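Local coordinates for butyryl-CoA dehydrogenase (Marinomonas mediterranea, PDB 6CXT), which is a flavoprotein of the acyl-CoA dehydrogenase family, binding flavin-adenine dinucleotide where two of its subunits meet, at residues B[121-126]-B[233-238]; B[296-301]-B[320-325]; B[333-338]-B[347-352]. One frame throughout, in Å; residues are numbered along the deposited sequence. Where two conformers were deposited one is given.

Contact 1 of 3, residues B[121-126]-B[233-238]; sequences AANAIS and RIFAAS. With FAD (flavin-adenine dinucleotide), chain D.
Flavin O2 of the FAD is gripped by two successive backbone amides: Ile125 N donates to O2 over 2.9 Å, and Ser126 N reaches the same O2 over 2.9 Å in a nearly straight bond (174°). On the neighbouring ring position FAD N3 gives its proton to Asn123 O at 2.9 Å, so the end of strand 121-124 and the turn after it read the pyrimidine edge of the flavin. Amides converging on O2 would probably polarise the C2 carbonyl.

The same residues meet helix 231-245 through Phe235. Ile125 has CG1 anti to its backbone N (chi1 -175°), which carries CD1 over the middle of the Phe235 ring, 3.6 Å from the centroid and 10° off the normal, a CH-pi contact. Its other branch, CG2, touches Phe235 CE1 at 3.5 Å and is wedged between that ring and the flavin carbonyl. Asn123 comes from another side: OD1 lies in the ring plane at the edge, 3.9 Å from Phe235 CE1, with amide and ring almost coplanar. That oxygen is hydrogen-bonded to N24 of the bound ligand FK4, whose pocket Asn123, Ile125 and Phe235 line.

Strand 121-124 is an outer strand of its mixed sheet, paired with strand 165-171, whose Tyr169 meets Phe235 edge-to-face; helix 81-101 touches Asn123 and Ser238 through Ala93 and Pro97.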
loop_
_atom_site.group_PDB
_atom_site.type_symbol
_atom_site.label_atom_id
_atom_site.label_comp_id
_atom_site.label_asym_id
_atom_site.label_seq_id
_atom_site.Cartn_x
_atom_site.Cartn_y
_atom_site.Cartn_z
ATOM N N ALA B 121 33.283 -6.465 -19.622
ATOM C CA ALA B 121 33.734 -6.406 -18.240
ATOM C C ALA B 121 32.581 -6.788 -17.315
ATOM O O ALA B 121 31.390 -6.653 -17.685
ATOM C CB ALA B 121 34.271 -5.030 -17.888
ATOM N N ALA B 122 32.963 -7.334 -16.167
ATOM C CA ALA B 122 32.042 -7.768 -15.156
ATOM C C ALA B 122 32.519 -7.129 -13.877
ATOM O O ALA B 122 33.725 -7.017 -13.627
ATOM C CB ALA B 122 32.095 -9.299 -15.030
ATOM N N ASN B 123 31.590 -6.794 -13.006
ATOM C CA ASN B 123 31.829 -6.209 -11.704
ATOM C C ASN B 123 31.752 -7.316 -10.632
ATOM O O ASN B 123 30.779 -8.017 -10.580
ATOM C CB ASN B 123 30.764 -5.138 -11.476
ATOM C CG ASN B 123 30.904 -4.432 -10.170
ATOM O OD1 ASN B 123 29.919 -4.170 -9.500
ATOM N ND2 ASN B 123 32.093 -4.089 -9.828
ATOM N N ALA B 124 32.737 -7.432 -9.747
ATOM C CA ALA B 124 32.731 -8.532 -8.805
ATOM C C ALA B 124 33.053 -8.104 -7.384
ATOM O O ALA B 124 34.234 -7.934 -7.017
ATOM C CB ALA B 124 33.676 -9.658 -9.269
ATOM N N ILE B 125 32.011 -7.953 -6.559
ATOM C CA ILE B 125 32.237 -7.587 -5.149
ATOM C C ILE B 125 31.543 -8.558 -4.203
ATOM O O ILE B 125 32.166 -8.976 -3.219
ATOM C CB ILE B 125 31.909 -6.068 -4.871
ATOM C CG1 ILE B 125 32.280 -5.714 -3.427
ATOM C CG2 ILE B 125 30.395 -5.770 -5.085
ATOM C CD1 ILE B 125 32.326 -4.258 -3.081
ATOM N N SER B 126 30.285 -8.980 -4.510
ATOM C CA SER B 126 29.479 -9.796 -3.573
ATOM C C SER B 126 30.163 -11.154 -3.312
ATOM O O SER B 126 30.784 -11.694 -4.234
ATOM C CB SER B 126 28.042 -10.023 -4.132
ATOM O OG SER B 126 27.480 -8.726 -4.408
ATOM N N ARG B 233 35.587 3.306 -1.561
ATOM C CA ARG B 233 35.139 4.559 -2.161
ATOM C C ARG B 233 35.054 4.537 -3.669
ATOM O O ARG B 233 34.184 5.185 -4.274
ATOM C CB ARG B 233 35.937 5.766 -1.618
ATOM C CG ARG B 233 35.714 5.926 -0.105
ATOM C CD ARG B 233 36.510 7.055 0.557
ATOM N NE ARG B 233 36.052 8.364 0.114
ATOM C CZ ARG B 233 35.024 9.049 0.624
ATOM N NH1 ARG B 233 34.294 8.590 1.656
ATOM N NH2 ARG B 233 34.745 10.238 0.093
ATOM N N ILE B 234 35.932 3.781 -4.311
ATOM C CA ILE B 234 35.796 3.565 -5.743
ATOM C C ILE B 234 34.511 2.726 -6.016
ATOM O O ILE B 234 33.803 3.000 -6.977
ATOM C CB ILE B 234 37.054 2.851 -6.331
ATOM C CG1 ILE B 234 38.218 3.876 -6.319
ATOM C CG2 ILE B 234 36.806 2.371 -7.785
ATOM C CD1 ILE B 234 39.557 3.337 -6.773
ATOM N N PHE B 235 34.270 1.726 -5.185
ATOM C CA PHE B 235 33.043 0.939 -5.344
ATOM C C PHE B 235 31.808 1.870 -5.174
ATOM O O PHE B 235 30.916 1.910 -6.030
ATOM C CB PHE B 235 32.954 -0.197 -4.374
ATOM C CG PHE B 235 31.691 -0.985 -4.578
ATOM C CD1 PHE B 235 31.504 -1.700 -5.798
ATOM C CD2 PHE B 235 30.631 -0.901 -3.647
ATOM C CE1 PHE B 235 30.298 -2.371 -6.050
ATOM C CE2 PHE B 235 29.431 -1.597 -3.895
ATOM C CZ PHE B 235 29.279 -2.324 -5.083
ATOM N N ALA B 236 31.797 2.674 -4.100
ATOM C CA ALA B 236 30.717 3.663 -3.947
ATOM C C ALA B 236 30.574 4.540 -5.183
ATOM O O ALA B 236 29.441 4.829 -5.625
ATOM C CB ALA B 236 30.878 4.500 -2.670
ATOM N N ALA B 237 31.676 4.962 -5.795
ATOM C CA ALA B 237 31.556 5.825 -6.954
ATOM C C ALA B 237 30.996 5.088 -8.179
ATOM O O ALA B 237 30.274 5.651 -9.022
ATOM C CB ALA B 237 32.906 6.446 -7.319
ATOM N N SER B 238 31.310 3.817 -8.263
ATOM C CA SER B 238 30.833 3.014 -9.407
ATOM C C SER B 238 29.304 2.736 -9.217
ATOM O O SER B 238 28.568 2.775 -10.167
ATOM C CB SER B 238 31.686 1.767 -9.511
ATOM O OG SER B 238 31.042 0.553 -9.307
HETATM P PA FAD D . 21.581 -10.031 1.900
HETATM O O1A FAD D . 22.551 -8.865 1.941
HETATM O O2A FAD D . 21.812 -11.373 2.575
HETATM O O5B FAD D . 20.116 -9.452 2.308
HETATM C C5B FAD D . 18.989 -10.318 2.576
HETATM C C4B FAD D . 17.887 -9.385 3.118
HETATM O O4B FAD D . 18.364 -8.699 4.303
HETATM C C3B FAD D . 17.519 -8.317 2.094
HETATM O O3B FAD D . 16.120 -8.089 2.309
HETATM C C2B FAD D . 18.289 -7.079 2.604
HETATM O O2B FAD D . 17.741 -5.816 2.150
HETATM C C1B FAD D . 18.251 -7.295 4.147
HETATM N N9A FAD D . 19.350 -6.519 4.761
HETATM C C8A FAD D . 20.682 -6.785 4.706
HETATM N N7A FAD D . 21.388 -5.766 5.312
HETATM C C5A FAD D . 20.493 -4.832 5.739
HETATM C C6A FAD D . 20.523 -3.530 6.456
HETATM N N6A FAD D . 21.710 -2.940 6.840
HETATM N N1A FAD D . 19.325 -2.914 6.689
HETATM C C2A FAD D . 18.113 -3.440 6.303
HETATM N N3A FAD D . 18.031 -4.633 5.670
HETATM C C4A FAD D . 19.148 -5.349 5.363
HETATM N N1 FAD D . 26.915 -8.523 -7.218
HETATM C C2 FAD D . 28.120 -8.195 -7.810
HETATM O O2 FAD D . 29.103 -8.066 -7.031
HETATM N N3 FAD D . 28.283 -8.026 -9.154
HETATM C C4 FAD D . 27.260 -8.233 -10.008
HETATM O O4 FAD D . 27.432 -8.085 -11.218
HETATM C C4X FAD D . 25.917 -8.608 -9.444
HETATM N N5 FAD D . 24.839 -8.865 -10.218
HETATM C C5X FAD D . 23.642 -9.271 -9.711
HETATM C C6 FAD D . 22.577 -9.524 -10.617
HETATM C C7 FAD D . 21.336 -9.965 -10.112
HETATM C C7M FAD D . 20.223 -10.268 -11.083
HETATM C C8 FAD D . 21.143 -10.152 -8.664
HETATM C C8M FAD D . 19.826 -10.601 -8.125
HETATM C C9 FAD D . 22.186 -9.871 -7.756
HETATM C C9A FAD D . 23.433 -9.429 -8.253
HETATM N N10 FAD D . 24.542 -9.161 -7.387
HETATM C C10 FAD D . 25.791 -8.754 -7.971
HETATM C "C1'" FAD D . 24.440 -9.326 -5.944
HETATM C "C2'" FAD D . 23.604 -8.163 -5.360
HETATM O "O2'" FAD D . 24.284 -6.896 -5.376
HETATM C "C3'" FAD D . 23.116 -8.576 -3.980
HETATM O "O3'" FAD D . 22.194 -9.666 -4.185
HETATM C "C4'" FAD D . 22.553 -7.486 -3.052
HETATM O "O4'" FAD D . 23.616 -6.562 -2.652
HETATM C "C5'" FAD D . 21.941 -8.097 -1.784
HETATM O "O5'" FAD D . 22.906 -8.987 -1.211
HETATM P P FAD D . 22.461 -10.442 -0.809
HETATM O O1P FAD D . 23.638 -11.179 -0.164
HETATM O O2P FAD D . 21.800 -11.191 -1.950
HETATM O O3P FAD D . 21.338 -10.310 0.330
#

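Contact 2 of 3, residues B[296-301]-B[320-325]; sequences RLMLYY and KLAISE
Met298 and Ala322 meet with the thioether laid against a methyl group, while alongside them Leu299 and Ile323 cross obliquely, the chain end of Ile323 set against the base of the Leu299 side chain. Met298 leaves its helix with CG anti to the carbonyl carbon (chi1 -67°) and runs on extended until chi3, 75°, bends it. The bend turns the methyl back, so that both SD, at 3.6 Å, and CE, at 3.8 Å, rest on Ala322 CB. The small alanine is consistent with the close approach of the backbones, whose CA atoms at Met298 and Ala322 are 7.8 Å apart.

Ile323 reaches across by its long arm: CD1 is the atom that touches, 3.9 Å from Leu299 CB and 4.1 Å from Leu299 CD1. The contact is thus wholly apolar, and the polar end of Lys320 turns elsewhere, its NZ hydrogen-bonded to the carbonyl oxygens of Ser359, Phe362 and Gly364.

Helices 279-306 and 313-338, running in opposite senses, are consecutive members of the C-terminal helical bundle of the acyl-CoA dehydrogenase fold. Helix 248-267 covers Leu299 and Ile323 with Ala248, Phe250 and Val251, helix 366-377 packs on Leu321, and Glu293 of the third subunit lies against Met298.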
loop_
_atom_site.group_PDB
_atom_site.type_symbol
_atom_site.label_atom_id
_atom_site.label_comp_id
_atom_site.label_asym_id
_atom_site.label_seq_id
_atom_site.Cartn_x
_atom_site.Cartn_y
_atom_site.Cartn_z
ATOM N N ARG B 296 10.564 8.699 -13.684
ATOM C CA ARG B 296 11.303 9.354 -14.780
ATOM C C ARG B 296 11.859 10.706 -14.329
ATOM O O ARG B 296 13.010 11.032 -14.616
ATOM C CB ARG B 296 10.415 9.516 -16.026
ATOM C CG ARG B 296 11.131 10.204 -17.163
ATOM C CD ARG B 296 10.273 10.351 -18.396
ATOM N NE ARG B 296 9.956 9.065 -19.011
ATOM C CZ ARG B 296 8.729 8.603 -19.186
ATOM N NH1 ARG B 296 7.666 9.304 -18.769
ATOM N NH2 ARG B 296 8.543 7.464 -19.822
ATOM N N LEU B 297 11.031 11.525 -13.683
ATOM C CA LEU B 297 11.498 12.818 -13.173
ATOM C C LEU B 297 12.623 12.625 -12.128
ATOM O O LEU B 297 13.530 13.438 -12.063
ATOM C CB LEU B 297 10.335 13.585 -12.506
ATOM C CG LEU B 297 9.304 14.117 -13.580
ATOM C CD1 LEU B 297 8.024 14.674 -12.932
ATOM C CD2 LEU B 297 9.934 15.202 -14.474
ATOM N N MET B 298 12.479 11.629 -11.245
ATOM C CA MET B 298 13.485 11.334 -10.245
ATOM C C MET B 298 14.800 10.932 -10.876
ATOM O O MET B 298 15.835 11.332 -10.368
ATOM C CB MET B 298 12.987 10.249 -9.263
ATOM C CG MET B 298 11.837 10.885 -8.490
ATOM S SD MET B 298 11.126 9.681 -7.372
ATOM C CE MET B 298 12.356 9.618 -6.087
ATOM N N LEU B 299 14.725 10.186 -11.979
ATOM C CA LEU B 299 15.920 9.798 -12.750
ATOM C C LEU B 299 16.594 11.045 -13.334
ATOM O O LEU B 299 17.812 11.222 -13.198
ATOM C CB LEU B 299 15.444 8.833 -13.868
ATOM C CG LEU B 299 16.465 8.482 -14.967
ATOM C CD1 LEU B 299 17.656 7.705 -14.361
ATOM C CD2 LEU B 299 15.805 7.782 -16.175
ATOM N N TYR B 300 15.794 11.879 -14.004
ATOM C CA TYR B 300 16.301 13.118 -14.643
ATOM C C TYR B 300 16.953 14.023 -13.596
ATOM O O TYR B 300 18.055 14.524 -13.795
ATOM C CB TYR B 300 15.204 13.861 -15.405
ATOM C CG TYR B 300 14.673 13.130 -16.625
ATOM C CD1 TYR B 300 15.300 11.932 -17.107
ATOM C CD2 TYR B 300 13.516 13.594 -17.273
ATOM C CE1 TYR B 300 14.799 11.284 -18.216
ATOM C CE2 TYR B 300 13.005 12.948 -18.409
ATOM C CZ TYR B 300 13.643 11.778 -18.850
ATOM O OH TYR B 300 13.147 11.134 -19.943
ATOM N N TYR B 301 16.294 14.153 -12.440
ATOM C CA TYR B 301 16.829 14.932 -11.369
ATOM C C TYR B 301 18.154 14.348 -10.845
ATOM O O TYR B 301 19.126 15.129 -10.664
ATOM C CB TYR B 301 15.811 15.117 -10.255
ATOM C CG TYR B 301 16.365 15.908 -9.113
ATOM C CD1 TYR B 301 16.737 17.266 -9.283
ATOM C CD2 TYR B 301 16.568 15.312 -7.853
ATOM C CE1 TYR B 301 17.262 18.005 -8.217
ATOM C CE2 TYR B 301 17.096 16.060 -6.778
ATOM C CZ TYR B 301 17.416 17.400 -6.979
ATOM O OH TYR B 301 17.953 18.098 -5.919
ATOM N N LYS B 320 16.879 5.162 -7.785
ATOM C CA LYS B 320 17.055 3.690 -7.921
ATOM C C LYS B 320 15.842 3.002 -7.242
ATOM O O LYS B 320 15.226 2.052 -7.784
ATOM C CB LYS B 320 18.356 3.245 -7.181
ATOM C CG LYS B 320 18.806 1.818 -7.487
ATOM C CD LYS B 320 18.003 0.716 -6.800
ATOM C CE LYS B 320 18.784 -0.589 -6.789
ATOM N NZ LYS B 320 18.073 -1.777 -6.186
ATOM N N LEU B 321 15.560 3.439 -6.015
ATOM C CA LEU B 321 14.449 2.853 -5.233
ATOM C C LEU B 321 13.109 3.064 -5.980
ATOM O O LEU B 321 12.363 2.115 -6.165
ATOM C CB LEU B 321 14.398 3.524 -3.851
ATOM C CG LEU B 321 13.287 3.090 -2.894
ATOM C CD1 LEU B 321 13.453 1.605 -2.598
ATOM C CD2 LEU B 321 13.344 3.976 -1.609
ATOM N N ALA B 322 12.822 4.290 -6.367
ATOM C CA ALA B 322 11.511 4.595 -6.956
ATOM C C ALA B 322 11.363 3.833 -8.281
ATOM O O ALA B 322 10.273 3.296 -8.553
ATOM C CB ALA B 322 11.364 6.090 -7.184
ATOM N N ILE B 323 12.422 3.808 -9.117
ATOM C CA ILE B 323 12.332 3.139 -10.424
ATOM C C ILE B 323 12.100 1.637 -10.229
ATOM O O ILE B 323 11.205 1.035 -10.882
ATOM C CB ILE B 323 13.621 3.374 -11.282
ATOM C CG1 ILE B 323 13.664 4.846 -11.726
ATOM C CG2 ILE B 323 13.643 2.441 -12.526
ATOM C CD1 ILE B 323 15.032 5.270 -12.264
ATOM N N SER B 324 12.908 1.023 -9.355
ATOM C CA SER B 324 12.885 -0.416 -9.248
ATOM C C SER B 324 11.527 -0.829 -8.588
ATOM O O SER B 324 10.887 -1.801 -9.032
ATOM C CB SER B 324 14.089 -0.928 -8.418
ATOM O OG SER B 324 14.062 -0.342 -7.106
ATOM N N GLU B 325 11.089 -0.062 -7.587
ATOM C CA GLU B 325 9.773 -0.361 -6.959
ATOM C C GLU B 325 8.599 -0.144 -7.939
ATOM O O GLU B 325 7.652 -0.970 -7.985
ATOM C CB GLU B 325 9.556 0.372 -5.611
ATOM C CG GLU B 325 10.605 -0.076 -4.554
ATOM C CD GLU B 325 10.436 -1.510 -4.063
ATOM O OE1 GLU B 325 9.396 -2.184 -4.349
ATOM O OE2 GLU B 325 11.351 -2.034 -3.330
#

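Contact 3 of 3, residues B[333-338]-B[347-352]; sequences DSIRVH and GRVNNS. With FAD (flavin-adenine dinucleotide), chain C.
Val349 fits into the last turn of helix 313-338, in the C-terminal helical domain of the acyl-CoA dehydrogenase fold, where the chain turns back toward helix 351-359. Its two methyls divide the work. With CG1 anti to the backbone N (chi1 151°), that branch settles against Ile335 CG1 at 3.8 Å and Ser334 CB at 3.9 Å, while CG2 stands over the centre of the His338 imidazole, 3.6 Å from the centroid and 5° off the normal, a CH-pi contact. Beside it Ile335 CD1 reaches Asn350 CB at 4.1 Å.

The imidazole's rotation is fixed from its own helix: His338 ND1 donates in the ring plane to Ser334 O over 2.8 Å. His338 N reaches this oxygen too, from the other face of the carbonyl plane, so this one carbonyl oxygen accepts two hydrogen bonds from the same residue. Tyr264 stacks on the same imidazole, and Asn350 ND2 is held by Tyr343 O and Asp345 OD1.

Further out, the helix end faces the second subunit. Arg336 NH2 makes a salt bridge with Glu325 of that subunit, and the FAD of chain C, held largely by the second subunit's residues, donates its ribose hydroxyl O3B to Arg336 O over 2.6 Å.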
loop_
_atom_site.group_PDB
_atom_site.type_symbol
_atom_site.label_atom_id
_atom_site.label_comp_id
_atom_site.label_asym_id
_atom_site.label_seq_id
_atom_site.Cartn_x
_atom_site.Cartn_y
_atom_site.Cartn_z
ATOM N N ASP B 333 0.949 -5.117 -12.327
ATOM C CA ASP B 333 -0.282 -4.471 -12.861
ATOM C C ASP B 333 -0.519 -4.832 -14.377
ATOM O O ASP B 333 -1.671 -5.057 -14.804
ATOM C CB ASP B 333 -0.193 -2.951 -12.673
ATOM C CG ASP B 333 -0.477 -2.535 -11.249
ATOM O OD1 ASP B 333 -1.056 -3.306 -10.503
ATOM O OD2 ASP B 333 -0.234 -1.383 -10.905
ATOM N N SER B 334 0.557 -4.913 -15.161
ATOM C CA SER B 334 0.463 -5.357 -16.559
ATOM C C SER B 334 -0.166 -6.748 -16.652
ATOM O O SER B 334 -1.008 -7.012 -17.524
ATOM C CB SER B 334 1.838 -5.352 -17.219
ATOM O OG SER B 334 2.269 -4.018 -17.347
ATOM N N ILE B 335 0.246 -7.668 -15.765
ATOM C CA ILE B 335 -0.397 -8.975 -15.753
ATOM C C ILE B 335 -1.871 -8.836 -15.385
ATOM O O ILE B 335 -2.740 -9.424 -16.069
ATOM C CB ILE B 335 0.363 -9.975 -14.823
ATOM C CG1 ILE B 335 1.722 -10.312 -15.470
ATOM C CG2 ILE B 335 -0.437 -11.231 -14.573
ATOM C CD1 ILE B 335 2.669 -11.072 -14.481
ATOM N N ARG B 336 -2.175 -8.112 -14.345
ATOM C CA ARG B 336 -3.540 -7.929 -13.966
ATOM C C ARG B 336 -4.436 -7.401 -15.116
ATOM O O ARG B 336 -5.484 -7.884 -15.318
ATOM C CB ARG B 336 -3.633 -7.008 -12.764
ATOM C CG ARG B 336 -3.041 -7.512 -11.468
ATOM C CD ARG B 336 -3.375 -6.521 -10.398
ATOM N NE ARG B 336 -2.726 -6.663 -9.117
ATOM C CZ ARG B 336 -3.120 -7.463 -8.151
ATOM N NH1 ARG B 336 -4.092 -8.302 -8.340
ATOM N NH2 ARG B 336 -2.492 -7.450 -7.013
ATOM N N VAL B 337 -3.939 -6.426 -15.833
ATOM C CA VAL B 337 -4.680 -5.737 -16.894
ATOM C C VAL B 337 -4.900 -6.757 -18.028
ATOM O O VAL B 337 -5.994 -6.800 -18.619
ATOM C CB VAL B 337 -3.920 -4.494 -17.455
ATOM C CG1 VAL B 337 -4.502 -4.002 -18.813
ATOM C CG2 VAL B 337 -3.891 -3.363 -16.437
ATOM N N HIS B 338 -3.890 -7.574 -18.320
ATOM C CA HIS B 338 -3.956 -8.478 -19.470
ATOM C C HIS B 338 -4.691 -9.787 -19.142
ATOM O O HIS B 338 -4.972 -10.560 -20.061
ATOM C CB HIS B 338 -2.535 -8.785 -19.970
ATOM C CG HIS B 338 -1.963 -7.693 -20.797
ATOM N ND1 HIS B 338 -1.398 -6.556 -20.247
ATOM C CD2 HIS B 338 -1.921 -7.524 -22.142
ATOM C CE1 HIS B 338 -0.984 -5.763 -21.221
ATOM N NE2 HIS B 338 -1.289 -6.328 -22.380
ATOM N N GLY B 347 1.854 -13.889 -24.160
ATOM C CA GLY B 347 1.252 -12.591 -23.872
ATOM C C GLY B 347 2.258 -11.458 -23.933
ATOM O O GLY B 347 1.851 -10.273 -24.074
ATOM N N ARG B 348 3.553 -11.828 -23.874
ATOM C CA ARG B 348 4.716 -10.918 -23.906
ATOM C C ARG B 348 4.663 -9.759 -22.881
ATOM O O ARG B 348 5.029 -8.581 -23.130
ATOM C CB ARG B 348 5.107 -10.495 -25.321
ATOM C CG ARG B 348 4.063 -9.938 -26.244
ATOM C CD ARG B 348 4.679 -9.751 -27.638
ATOM N NE ARG B 348 4.342 -8.431 -28.203
ATOM C CZ ARG B 348 5.123 -7.344 -28.161
ATOM N NH1 ARG B 348 6.337 -7.367 -27.588
ATOM N NH2 ARG B 348 4.683 -6.218 -28.714
ATOM N N VAL B 349 4.162 -10.129 -21.724
ATOM C CA VAL B 349 3.972 -9.198 -20.622
ATOM C C VAL B 349 4.744 -9.623 -19.370
ATOM O O VAL B 349 5.160 -8.760 -18.559
ATOM C CB VAL B 349 2.419 -9.151 -20.385
ATOM C CG1 VAL B 349 2.005 -8.839 -18.966
ATOM C CG2 VAL B 349 1.840 -8.129 -21.385
ATOM N N ASN B 350 4.879 -10.915 -19.172
ATOM C CA ASN B 350 5.276 -11.422 -17.832
ATOM C C ASN B 350 6.808 -11.308 -17.626
ATOM O O ASN B 350 7.296 -11.579 -16.534
ATOM C CB ASN B 350 4.711 -12.829 -17.533
ATOM C CG ASN B 350 5.248 -13.902 -18.466
ATOM O OD1 ASN B 350 6.353 -13.772 -19.036
ATOM N ND2 ASN B 350 4.517 -15.010 -18.577
ATOM N N ASN B 351 7.562 -10.860 -18.639
ATOM C CA ASN B 351 9.013 -10.578 -18.386
ATOM C C ASN B 351 9.237 -9.347 -17.507
ATOM O O ASN B 351 10.237 -9.277 -16.792
ATOM C CB ASN B 351 9.792 -10.392 -19.677
ATOM C CG ASN B 351 10.077 -11.703 -20.328
ATOM O OD1 ASN B 351 10.286 -12.721 -19.665
ATOM N ND2 ASN B 351 10.007 -11.710 -21.620
ATOM N N SER B 352 8.295 -8.420 -17.477
ATOM C CA SER B 352 8.489 -7.254 -16.657
ATOM C C SER B 352 8.593 -7.659 -15.193
ATOM O O SER B 352 9.523 -7.174 -14.532
ATOM C CB SER B 352 7.353 -6.209 -16.819
ATOM O OG SER B 352 7.417 -5.836 -18.154
HETATM P PA FAD C . -10.405 -10.296 -18.860
HETATM O O1A FAD C . -11.742 -10.794 -18.345
HETATM O O2A FAD C . -10.138 -9.860 -20.291
HETATM O O5B FAD C . -9.889 -9.149 -17.828
HETATM C C5B FAD C . -8.749 -8.306 -18.115
HETATM C C4B FAD C . -8.743 -7.246 -16.994
HETATM O O4B FAD C . -9.998 -6.518 -17.000
HETATM C C3B FAD C . -8.604 -7.897 -15.623
HETATM O O3B FAD C . -7.852 -6.948 -14.855
HETATM C C2B FAD C . -10.056 -7.894 -15.097
HETATM O O2B FAD C . -10.161 -7.971 -13.654
HETATM C C1B FAD C . -10.620 -6.585 -15.728
HETATM N N9A FAD C . -12.095 -6.676 -15.771
HETATM C C8A FAD C . -12.852 -7.456 -16.588
HETATM N N7A FAD C . -14.184 -7.337 -16.245
HETATM C C5A FAD C . -14.269 -6.487 -15.184
HETATM C C6A FAD C . -15.336 -5.905 -14.328
HETATM N N6A FAD C . -16.665 -6.236 -14.497
HETATM N N1A FAD C . -14.947 -5.050 -13.334
HETATM C C2A FAD C . -13.634 -4.706 -13.100
HETATM N N3A FAD C . -12.631 -5.190 -13.866
HETATM C C4A FAD C . -12.874 -6.061 -14.883
HETATM N N1 FAD C . -10.769 -20.843 -17.284
HETATM C C2 FAD C . -11.518 -22.000 -17.384
HETATM O O2 FAD C . -12.633 -21.890 -17.964
HETATM N N3 FAD C . -11.108 -23.212 -16.910
HETATM C C4 FAD C . -9.888 -23.362 -16.355
HETATM O O4 FAD C . -9.534 -24.467 -15.942
HETATM C C4X FAD C . -9.004 -22.153 -16.222
HETATM N N5 FAD C . -7.756 -22.207 -15.707
HETATM C C5X FAD C . -6.930 -21.125 -15.651
HETATM C C6 FAD C . -5.633 -21.295 -15.098
HETATM C C7 FAD C . -4.756 -20.191 -15.049
HETATM C C7M FAD C . -3.367 -20.390 -14.497
HETATM C C8 FAD C . -5.183 -18.876 -15.556
HETATM C C8M FAD C . -4.265 -17.701 -15.490
HETATM C C9 FAD C . -6.482 -18.691 -16.076
HETATM C C9A FAD C . -7.367 -19.792 -16.129
HETATM N N10 FAD C . -8.685 -19.679 -16.676
HETATM C C10 FAD C . -9.513 -20.854 -16.733
HETATM C "C1'" FAD C . -9.186 -18.419 -17.205
HETATM C "C2'" FAD C . -9.511 -17.469 -16.027
HETATM O "O2'" FAD C . -10.675 -17.856 -15.277
HETATM C "C3'" FAD C . -9.577 -16.049 -16.566
HETATM O "O3'" FAD C . -8.240 -15.713 -16.991
HETATM C "C4'" FAD C . -10.210 -14.964 -15.679
HETATM O "O4'" FAD C . -11.643 -15.214 -15.517
HETATM C "C5'" FAD C . -10.029 -13.568 -16.293
HETATM O "O5'" FAD C . -10.476 -13.622 -17.654
HETATM P P FAD C . -9.549 -13.042 -18.785
HETATM O O1P FAD C . -10.261 -13.152 -20.137
HETATM O O2P FAD C . -8.152 -13.632 -18.762
HETATM O O3P FAD C . -9.361 -11.473 -18.505
#

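How the contacts relate
The three contacts follow one another along the chain without overlap. Contact 1 joins the middle beta domain to helix 231-245; contacts 2 and 3 lie wholly in the C-terminal helical domain and share helix 313-338, their centres about 21 Å apart. Contacts 1 and 3 sit on opposite sides of the chain's centre, about 33 Å between centres, yet contact 1 of one subunit and contact 3 of its partner meet at the same FAD: the cofactor held at contact 1 is also hydrogen-bonded to Arg336 O of the second subunit. Segments 320-325 and 333-338 of helix 313-338 both face that second subunit, so contacts 2 and 3 each border the subunit interface.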